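Long-range contacts in bifunctional pinoresinol-lariciresinol reductase 1 (Thuja plicata, PDB 1QYD), which reduces pinoresinol to lariciresinol and lariciresinol to secoisolariciresinol in lignan biosynthesis, taking the hydride from NADPH: residues A62-H67 / I93-K98; M124-Q129 / L272-F277; Y219-M224 / Y282-G287. All blocks are in the same frame, centred on the assembly; numbering follows the deposited sequence.

Contact 1. Residues A62-H67 / I93-K98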
loop_
_atom_site.group_PDB
_atom_site.type_symbol
_atom_site.label_atom_id
_atom_site.label_comp_id
_atom_site.label_asym_id
_atom_site.label_seq_id
_atom_site.Cartn_x
_atom_site.Cartn_y
_atom_site.Cartn_z
ATOM N N ALA A 62 5.361 -18.981 15.387
ATOM C CA ALA A 62 4.639 -17.722 15.505
ATOM C C ALA A 62 4.212 -16.914 14.288
ATOM O O ALA A 62 4.829 -16.997 13.236
ATOM C CB ALA A 62 5.461 -16.796 16.382
ATOM N N SER A 63 3.123 -16.153 14.420
ATOM C CA SER A 63 2.712 -15.174 13.424
ATOM C C SER A 63 2.934 -13.789 14.060
ATOM O O SER A 63 3.231 -13.665 15.260
ATOM C CB SER A 63 1.241 -15.380 13.075
ATOM O OG SER A 63 0.654 -14.420 12.203
ATOM N N LEU A 64 2.825 -12.705 13.276
ATOM C CA LEU A 64 3.031 -11.364 13.806
ATOM C C LEU A 64 1.834 -10.743 14.489
ATOM O O LEU A 64 1.959 -9.786 15.268
ATOM C CB LEU A 64 3.458 -10.467 12.697
ATOM C CG LEU A 64 4.875 -10.662 12.294
ATOM C CD1 LEU A 64 4.995 -10.332 10.824
ATOM C CD2 LEU A 64 5.763 -9.841 13.188
ATOM N N ASP A 65 0.676 -11.321 14.133
ATOM C CA ASP A 65 -0.611 -10.907 14.662
ATOM C C ASP A 65 -0.881 -11.363 16.077
ATOM O O ASP A 65 -1.646 -10.719 16.799
ATOM C CB ASP A 65 -1.710 -11.424 13.751
ATOM C CG ASP A 65 -1.982 -10.527 12.557
ATOM O OD1 ASP A 65 -3.163 -10.283 12.288
ATOM O OD2 ASP A 65 -1.020 -10.091 11.912
ATOM N N ASP A 66 -0.256 -12.483 16.464
ATOM C CA ASP A 66 -0.381 -12.972 17.819
ATOM C C ASP A 66 0.590 -12.222 18.724
ATOM O O ASP A 66 1.717 -12.655 18.990
ATOM C CB ASP A 66 -0.082 -14.455 17.849
ATOM C CG ASP A 66 -0.899 -15.079 18.961
ATOM O OD1 ASP A 66 -0.342 -15.420 20.015
ATOM O OD2 ASP A 66 -2.113 -15.198 18.752
ATOM N N HIS A 67 0.121 -11.062 19.193
ATOM C CA HIS A 67 0.907 -10.159 20.030
ATOM C C HIS A 67 1.492 -10.799 21.282
ATOM O O HIS A 67 2.667 -10.587 21.615
ATOM C CB HIS A 67 0.015 -8.971 20.401
ATOM C CG HIS A 67 0.561 -8.012 21.450
ATOM N ND1 HIS A 67 1.829 -7.788 21.770
ATOM C CD2 HIS A 67 -0.230 -7.231 22.253
ATOM C CE1 HIS A 67 1.818 -6.907 22.728
ATOM N NE2 HIS A 67 0.587 -6.573 23.020
ATOM N N ILE A 93 6.424 -4.436 5.007
ATOM C CA ILE A 93 7.338 -3.556 5.723
ATOM C C ILE A 93 6.645 -2.942 6.932
ATOM O O ILE A 93 7.261 -2.837 7.988
ATOM C CB ILE A 93 7.866 -2.460 4.738
ATOM C CG1 ILE A 93 9.062 -3.111 4.044
ATOM C CG2 ILE A 93 8.281 -1.133 5.400
ATOM C CD1 ILE A 93 9.815 -2.204 3.042
ATOM N N LEU A 94 5.375 -2.537 6.772
ATOM C CA LEU A 94 4.500 -2.004 7.821
ATOM C C LEU A 94 3.909 -2.993 8.839
ATOM O O LEU A 94 3.109 -2.623 9.692
ATOM C CB LEU A 94 3.383 -1.260 7.117
ATOM C CG LEU A 94 3.417 0.249 6.903
ATOM C CD1 LEU A 94 4.814 0.828 6.806
ATOM C CD2 LEU A 94 2.657 0.496 5.649
ATOM N N GLU A 95 4.262 -4.281 8.725
ATOM C CA GLU A 95 3.918 -5.369 9.648
ATOM C C GLU A 95 4.815 -5.285 10.857
ATOM O O GLU A 95 4.480 -5.704 11.952
ATOM C CB GLU A 95 4.141 -6.731 9.009
ATOM C CG GLU A 95 3.051 -7.144 8.029
ATOM C CD GLU A 95 1.808 -7.822 8.625
ATOM O OE1 GLU A 95 1.952 -8.784 9.391
ATOM O OE2 GLU A 95 0.695 -7.407 8.283
ATOM N N GLN A 96 6.011 -4.771 10.613
ATOM C CA GLN A 96 7.027 -4.488 11.604
ATOM C C GLN A 96 6.560 -3.539 12.699
ATOM O O GLN A 96 7.269 -3.423 13.694
ATOM C CB GLN A 96 8.203 -3.857 10.948
ATOM C CG GLN A 96 8.786 -4.714 9.883
ATOM C CD GLN A 96 10.003 -4.023 9.331
ATOM O OE1 GLN A 96 9.923 -3.227 8.414
ATOM N NE2 GLN A 96 11.163 -4.284 9.894
ATOM N N LEU A 97 5.438 -2.804 12.517
ATOM C CA LEU A 97 4.870 -1.897 13.518
ATOM C C LEU A 97 4.349 -2.675 14.720
ATOM O O LEU A 97 4.677 -2.351 15.861
ATOM C CB LEU A 97 3.777 -1.064 12.838
ATOM C CG LEU A 97 4.363 0.052 11.908
ATOM C CD1 LEU A 97 3.311 0.636 11.012
ATOM C CD2 LEU A 97 4.887 1.208 12.736
ATOM N N LYS A 98 3.639 -3.777 14.418
ATOM C CA LYS A 98 3.223 -4.833 15.331
ATOM C C LYS A 98 4.433 -5.350 16.085
ATOM O O LYS A 98 4.391 -5.434 17.302
ATOM C CB LYS A 98 2.644 -6.036 14.598
ATOM C CG LYS A 98 1.574 -5.776 13.547
ATOM C CD LYS A 98 0.980 -7.107 13.148
ATOM C CE LYS A 98 -0.342 -6.889 12.430
ATOM N NZ LYS A 98 -0.153 -6.370 11.087
#
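K98 reaches back from the first turn of helix 96-105 to L64 and D65, and its side chain is a worked example of how one lysine can be apolar along its length and ionic at its end. Its CB lies 3.9 Å from L64 O, in van der Waals contact. CG carries the chain on without a close partner in 62-67. CD comes closer to that carbonyl, 3.6 Å from L64 O, with the CB of L64 beside it, and also nears D65 OD2. CE then touches the carboxylate of D65, 3.3 Å from OD2. Up to this point the chain is extended; at its end it bends (chi4 73°), which swings the ammonium towards the carboxylate of E95, three residues earlier, in the turn that leads into the helix. There K98 NZ forms a salt bridge with E95 OE2 at 3.1 Å, with weak hydrogen-bond geometry, and a longer one with D65 OD2 at 3.9 Å. The two segments follow strands 58-60 and 79-82 of the parallel Rossmann sheet, at the C-terminal ends of its strands, where such folds bind their dinucleotide; the side chain of L64 is about 6 Å from that of R36, a probable NADP(+) ligand. E95 is bent at chi2 (-85°), which brings its OE1 against the methyl end of L64, 3.7 Å from CD1. The same bend leaves E95 OE1 only 4.1 Å from D65 OD2, a like-charge pair that K98 probably makes tolerable by lying close to both acids. Across the dimer interface, K266 of the second subunit adds long, weak ion pairs to D65 and E95 and packs on K98, while Y263 of that subunit packs on E95.

Contact 2. Residues M124-Q129 / L272-F277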
loop_
_atom_site.group_PDB
_atom_site.type_symbol
_atom_site.label_atom_id
_atom_site.label_comp_id
_atom_site.label_asym_id
_atom_site.label_seq_id
_atom_site.Cartn_x
_atom_site.Cartn_y
_atom_site.Cartn_z
ATOM N N MET A 124 16.993 12.301 2.918
ATOM C CA MET A 124 16.087 13.137 2.166
ATOM C C MET A 124 14.870 12.424 1.584
ATOM O O MET A 124 13.719 12.699 1.930
ATOM C CB MET A 124 16.843 13.841 1.014
ATOM C CG MET A 124 17.915 14.867 1.295
ATOM S SD MET A 124 17.301 16.149 2.423
ATOM C CE MET A 124 18.277 15.812 3.868
ATOM N N GLU A 125 15.222 11.471 0.708
ATOM C CA GLU A 125 14.379 10.802 -0.260
ATOM C C GLU A 125 13.106 11.591 -0.647
ATOM O O GLU A 125 11.956 11.460 -0.211
ATOM C CB GLU A 125 14.103 9.388 0.264
ATOM C CG GLU A 125 15.357 8.507 0.503
ATOM C CD GLU A 125 16.412 8.173 -0.572
ATOM O OE1 GLU A 125 16.280 8.465 -1.763
ATOM O OE2 GLU A 125 17.415 7.573 -0.190
ATOM N N HIS A 126 13.646 12.583 -1.383
ATOM C CA HIS A 126 13.168 13.688 -2.233
ATOM C C HIS A 126 12.701 13.134 -3.580
ATOM O O HIS A 126 12.443 13.859 -4.538
ATOM C CB HIS A 126 14.348 14.633 -2.469
ATOM C CG HIS A 126 15.609 13.789 -2.753
ATOM N ND1 HIS A 126 16.448 13.339 -1.829
ATOM C CD2 HIS A 126 16.013 13.244 -3.953
ATOM C CE1 HIS A 126 17.309 12.548 -2.408
ATOM N NE2 HIS A 126 17.050 12.488 -3.690
ATOM N N ALA A 127 12.749 11.799 -3.599
ATOM C CA ALA A 127 12.532 10.854 -4.660
ATOM C C ALA A 127 11.295 10.957 -5.503
ATOM O O ALA A 127 10.219 11.360 -5.054
ATOM C CB ALA A 127 12.565 9.480 -4.058
ATOM N N LEU A 128 11.531 10.547 -6.755
ATOM C CA LEU A 128 10.503 10.481 -7.779
ATOM C C LEU A 128 9.555 9.376 -7.318
ATOM O O LEU A 128 9.988 8.371 -6.751
ATOM C CB LEU A 128 11.088 10.084 -9.148
ATOM C CG LEU A 128 12.267 10.811 -9.823
ATOM C CD1 LEU A 128 13.019 9.813 -10.711
ATOM C CD2 LEU A 128 11.770 12.028 -10.594
ATOM N N GLN A 129 8.252 9.552 -7.536
ATOM C CA GLN A 129 7.221 8.584 -7.175
ATOM C C GLN A 129 7.179 7.479 -8.257
ATOM O O GLN A 129 7.787 7.719 -9.315
ATOM C CB GLN A 129 5.870 9.343 -7.064
ATOM C CG GLN A 129 5.826 10.715 -6.335
ATOM C CD GLN A 129 6.607 11.876 -6.994
ATOM O OE1 GLN A 129 6.435 12.211 -8.178
ATOM N NE2 GLN A 129 7.523 12.506 -6.245
ATOM N N LEU A 272 16.412 3.092 -9.300
ATOM C CA LEU A 272 17.514 2.918 -10.221
ATOM C C LEU A 272 17.872 4.270 -10.813
ATOM O O LEU A 272 18.967 4.488 -11.327
ATOM C CB LEU A 272 17.047 1.978 -11.272
ATOM C CG LEU A 272 17.940 1.530 -12.367
ATOM C CD1 LEU A 272 19.067 0.685 -11.842
ATOM C CD2 LEU A 272 17.094 0.712 -13.313
ATOM N N TYR A 273 16.900 5.177 -10.751
ATOM C CA TYR A 273 17.078 6.531 -11.191
ATOM C C TYR A 273 17.516 7.414 -10.021
ATOM O O TYR A 273 18.047 8.495 -10.240
ATOM C CB TYR A 273 15.752 6.963 -11.857
ATOM C CG TYR A 273 15.547 6.336 -13.266
ATOM C CD1 TYR A 273 15.431 7.168 -14.394
ATOM C CD2 TYR A 273 15.530 4.946 -13.483
ATOM C CE1 TYR A 273 15.308 6.644 -15.689
ATOM C CE2 TYR A 273 15.412 4.409 -14.777
ATOM C CZ TYR A 273 15.304 5.263 -15.876
ATOM O OH TYR A 273 15.217 4.748 -17.164
ATOM N N GLN A 274 17.382 6.995 -8.756
ATOM C CA GLN A 274 17.914 7.740 -7.620
ATOM C C GLN A 274 19.346 7.283 -7.409
ATOM O O GLN A 274 20.172 8.089 -7.008
ATOM C CB GLN A 274 17.153 7.448 -6.349
ATOM C CG GLN A 274 15.631 7.369 -6.438
ATOM C CD GLN A 274 14.813 8.640 -6.618
ATOM O OE1 GLN A 274 15.201 9.767 -6.291
ATOM N NE2 GLN A 274 13.598 8.456 -7.120
ATOM N N ILE A 275 19.659 5.987 -7.613
ATOM C CA ILE A 275 21.008 5.393 -7.614
ATOM C C ILE A 275 21.974 5.994 -8.696
ATOM O O ILE A 275 23.058 6.520 -8.397
ATOM C CB ILE A 275 20.901 3.840 -7.847
ATOM C CG1 ILE A 275 20.160 3.158 -6.750
ATOM C CG2 ILE A 275 22.266 3.193 -7.821
ATOM C CD1 ILE A 275 19.938 1.665 -7.083
ATOM N N PHE A 276 21.605 5.915 -9.991
ATOM C CA PHE A 276 22.472 6.346 -11.089
ATOM C C PHE A 276 21.958 7.591 -11.840
ATOM O O PHE A 276 21.772 7.521 -13.060
ATOM C CB PHE A 276 22.664 5.171 -12.119
ATOM C CG PHE A 276 22.986 3.759 -11.606
ATOM C CD1 PHE A 276 24.267 3.436 -11.185
ATOM C CD2 PHE A 276 21.977 2.781 -11.559
ATOM C CE1 PHE A 276 24.542 2.147 -10.721
ATOM C CE2 PHE A 276 22.248 1.488 -11.093
ATOM C CZ PHE A 276 23.538 1.170 -10.674
ATOM N N PHE A 277 21.695 8.726 -11.150
ATOM C CA PHE A 277 21.302 10.024 -11.716
ATOM C C PHE A 277 21.342 11.173 -10.717
ATOM O O PHE A 277 21.863 12.248 -11.053
ATOM C CB PHE A 277 19.889 10.091 -12.255
ATOM C CG PHE A 277 19.714 9.609 -13.676
ATOM C CD1 PHE A 277 18.871 8.514 -13.930
ATOM C CD2 PHE A 277 20.407 10.237 -14.718
ATOM C CE1 PHE A 277 18.725 8.041 -15.227
ATOM C CE2 PHE A 277 20.248 9.752 -16.018
ATOM C CZ PHE A 277 19.412 8.658 -16.269
#
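A127 and Q274 are the residues whose CA atoms come nearest, 6.9 Å apart. From A127 to Q129 the first segment runs extended, whereas 272-275 is a short helix closed by a bond from F276 N to L272 O at 3.3 Å. An extended loop thus passes a helical turn, and a single long side chain spans the distance. Q274 leaves the helix pointing towards the loop and bends at chi2 (-73°), which lays its flat amide against the methyl of A127: Q274 CD is 3.5 Å from A127 CB and 3.7 Å from A127 CA. The same amide also reaches the CB of L128, filling the angle between these two residues. Cut back to an alanine, Q274 would lose the amide that packs on this pair, and a gap is likely to open beside A127 and L128. In the NmrA-type fold this joins the cofactor-binding Rossmann part, whose loop here leads into helix 133-147 with the probable proton acceptor K138, to the substrate-binding part. The side chain of H271, a probable substrate ligand, is about 5 Å from that of Q274. Further along, L128 CD1 meets Y273 CB at 4.1 Å, while the phenol ring of Y273 leads away from the loop; L255 of helix 252-258 packs on both residues. On the other side of A127 in sequence, H126 stands obliquely to the amide, their planes 62° apart. Its NE2 makes a weak hydrogen bond to D280, which is also bonded to Q274 through the backbone.

Contact 3. Residues Y219-M224 / Y282-G287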
loop_
_atom_site.group_PDB
_atom_site.type_symbol
_atom_site.label_atom_id
_atom_site.label_comp_id
_atom_site.label_asym_id
_atom_site.label_seq_id
_atom_site.Cartn_x
_atom_site.Cartn_y
_atom_site.Cartn_z
ATOM N N TYR A 219 26.258 2.568 7.707
ATOM C CA TYR A 219 26.452 2.537 6.261
ATOM C C TYR A 219 27.528 1.512 5.908
ATOM O O TYR A 219 28.526 1.367 6.611
ATOM C CB TYR A 219 26.891 3.908 5.751
ATOM C CG TYR A 219 25.888 5.049 5.916
ATOM C CD1 TYR A 219 24.717 5.064 5.166
ATOM C CD2 TYR A 219 26.132 6.097 6.808
ATOM C CE1 TYR A 219 23.805 6.117 5.310
ATOM C CE2 TYR A 219 25.226 7.145 6.955
ATOM C CZ TYR A 219 24.066 7.152 6.204
ATOM O OH TYR A 219 23.166 8.192 6.330
ATOM N N ILE A 220 27.344 0.692 4.878
ATOM C CA ILE A 220 28.427 -0.169 4.429
ATOM C C ILE A 220 28.785 0.574 3.143
ATOM O O ILE A 220 27.951 0.805 2.245
ATOM C CB ILE A 220 27.943 -1.589 4.136
ATOM C CG1 ILE A 220 27.092 -2.191 5.250
ATOM C CG2 ILE A 220 29.207 -2.413 3.978
ATOM C CD1 ILE A 220 26.796 -3.700 5.182
ATOM N N ARG A 221 30.038 1.070 3.170
ATOM C CA ARG A 221 30.590 1.882 2.085
ATOM C C ARG A 221 31.952 1.373 1.701
ATOM O O ARG A 221 32.902 2.146 1.842
ATOM C CB ARG A 221 30.716 3.367 2.512
ATOM C CG ARG A 221 29.496 4.177 2.182
ATOM C CD ARG A 221 29.651 5.636 2.508
ATOM N NE ARG A 221 28.454 6.313 2.018
ATOM C CZ ARG A 221 28.211 7.619 2.199
ATOM N NH1 ARG A 221 29.034 8.449 2.852
ATOM N NH2 ARG A 221 27.111 8.111 1.660
ATOM N N PRO A 222 32.163 0.112 1.258
ATOM C CA PRO A 222 33.463 -0.543 1.298
ATOM C C PRO A 222 34.259 0.197 0.270
ATOM O O PRO A 222 33.773 0.400 -0.842
ATOM C CB PRO A 222 33.262 -1.947 0.920
ATOM C CG PRO A 222 31.778 -2.102 1.012
ATOM C CD PRO A 222 31.213 -0.754 0.587
ATOM N N PRO A 223 35.424 0.722 0.667
ATOM C CA PRO A 223 36.172 1.716 -0.110
ATOM C C PRO A 223 36.307 1.355 -1.601
ATOM O O PRO A 223 35.890 2.104 -2.494
ATOM C CB PRO A 223 37.477 1.783 0.643
ATOM C CG PRO A 223 37.141 1.365 2.071
ATOM C CD PRO A 223 36.161 0.257 1.849
ATOM N N MET A 224 36.775 0.112 -1.813
ATOM C CA MET A 224 37.019 -0.461 -3.134
ATOM C C MET A 224 35.819 -0.576 -4.074
ATOM O O MET A 224 35.967 -0.496 -5.307
ATOM C CB MET A 224 37.633 -1.856 -2.991
ATOM C CG MET A 224 39.098 -1.771 -2.599
ATOM S SD MET A 224 40.042 -3.316 -2.743
ATOM C CE MET A 224 40.250 -3.343 -4.505
ATOM N N TYR A 282 26.196 7.663 -2.441
ATOM C CA TYR A 282 27.417 8.291 -1.991
ATOM C C TYR A 282 27.356 9.814 -2.019
ATOM O O TYR A 282 28.292 10.440 -1.533
ATOM C CB TYR A 282 28.589 7.853 -2.856
ATOM C CG TYR A 282 29.859 7.815 -2.025
ATOM C CD1 TYR A 282 30.103 6.697 -1.240
ATOM C CD2 TYR A 282 30.746 8.891 -1.956
ATOM C CE1 TYR A 282 31.204 6.650 -0.384
ATOM C CE2 TYR A 282 31.853 8.856 -1.098
ATOM C CZ TYR A 282 32.074 7.731 -0.309
ATOM O OH TYR A 282 33.132 7.680 0.585
ATOM N N ASN A 283 26.308 10.487 -2.522
ATOM C CA ASN A 283 26.235 11.942 -2.571
ATOM C C ASN A 283 26.024 12.651 -1.226
ATOM O O ASN A 283 25.390 13.718 -1.162
ATOM C CB ASN A 283 25.112 12.361 -3.541
ATOM C CG ASN A 283 23.642 12.239 -3.093
ATOM O OD1 ASN A 283 23.298 11.539 -2.139
ATOM N ND2 ASN A 283 22.699 12.911 -3.751
ATOM N N PHE A 284 26.529 12.103 -0.106
ATOM C CA PHE A 284 26.357 12.752 1.190
ATOM C C PHE A 284 27.343 12.267 2.234
ATOM O O PHE A 284 27.999 11.223 2.183
ATOM C CB PHE A 284 24.910 12.544 1.734
ATOM C CG PHE A 284 24.556 11.080 1.883
ATOM C CD1 PHE A 284 23.918 10.439 0.833
ATOM C CD2 PHE A 284 24.945 10.377 3.019
ATOM C CE1 PHE A 284 23.679 9.072 0.920
ATOM C CE2 PHE A 284 24.703 9.020 3.099
ATOM C CZ PHE A 284 24.071 8.357 2.052
ATOM N N GLU A 285 27.248 13.095 3.259
ATOM C CA GLU A 285 28.023 13.042 4.468
ATOM C C GLU A 285 27.693 11.882 5.343
ATOM O O GLU A 285 26.571 11.381 5.280
ATOM C CB GLU A 285 27.800 14.345 5.243
ATOM C CG GLU A 285 26.409 15.031 5.135
ATOM C CD GLU A 285 25.185 14.290 5.672
ATOM O OE1 GLU A 285 24.087 14.470 5.132
ATOM O OE2 GLU A 285 25.322 13.547 6.647
ATOM N N ILE A 286 28.632 11.410 6.152
ATOM C CA ILE A 286 28.191 10.445 7.133
ATOM C C ILE A 286 28.004 11.350 8.330
ATOM O O ILE A 286 26.846 11.693 8.608
ATOM C CB ILE A 286 29.248 9.297 7.357
ATOM C CG1 ILE A 286 29.028 8.336 6.200
ATOM C CG2 ILE A 286 29.085 8.499 8.665
ATOM C CD1 ILE A 286 29.903 7.092 6.177
ATOM N N GLY A 287 29.102 11.801 8.971
ATOM C CA GLY A 287 29.057 12.630 10.174
ATOM C C GLY A 287 28.197 12.041 11.295
ATOM O O GLY A 287 27.936 10.842 11.320
#
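R221 grips the carbonyl of F284 end-on with two nitrogens. The NH1 bond to F284 O is the shorter, 3.0 Å with an angle of 151° at the hydrogen, and runs nearly along the C=O axis. NH2 reaches the same F284 O at 3.3 Å from above the carbonyl plane. Both bonds lie close to the plane of the guanidinium, which fixes its rotation, and a further hydrogen bond from NH2 to L281 O holds it again. The charge also meets two rings. R221 CZ stands over the face of Y282, 4.4 Å from the ring centroid, and makes a second, off-centre cation-pi contact with F284, where NH2 lies over one face of the ring, toward its rim. The chi1 of F284 (58°) sets CG between its backbone N and carbonyl carbon, and the ring and carbonyl of one residue can therefore engage the same guanidinium. Lower on the arginine, CD packs 3.4 Å from Y282 CE1, and I193 of strand 191-195 touches both residues. I286 lies alongside, its CG1 3.3 Å from R221 NH1 and 3.7 Å from Y219 CD2, and thereby bridges arginine and tyrosine. Y219 completes the cluster by meeting F284 obliquely, planes at 51°, with Y219 CZ 3.7 Å from F284 CE2; its hydroxyl makes a weak hydrogen bond to D120. This is an arginine-aromatic cation-pi cluster, and it pins the irregular loop 282-287 to the chain leaving strand 217-219, with Y219 about 7 Å, side chain to side chain, from R142 of the probable cofactor site.

How the contacts relate
Contact 1 is complete before the other two begin; contacts 2 and 3 then interleave, in the order 124-129, 219-224, 272-277 and 282-287. Contact 1 lies in the Rossmann part, and the loop 124-129 follows strand 111-113 of the same sheet. The centres of contacts 2 and 3 are 17 Å apart, whereas contact 1 lies 29 Å from contact 2 and 32 Å from contact 3. Contact 2 brings the loop before helix 133-147, with the probable proton acceptor K138, beside the helix next to the probable substrate residue H271. D280 ties contacts 2 and 3 together. Across the dimer, K98 packs on Q129 of the other subunit, which brings contact 1 against the partner's loop 124-129.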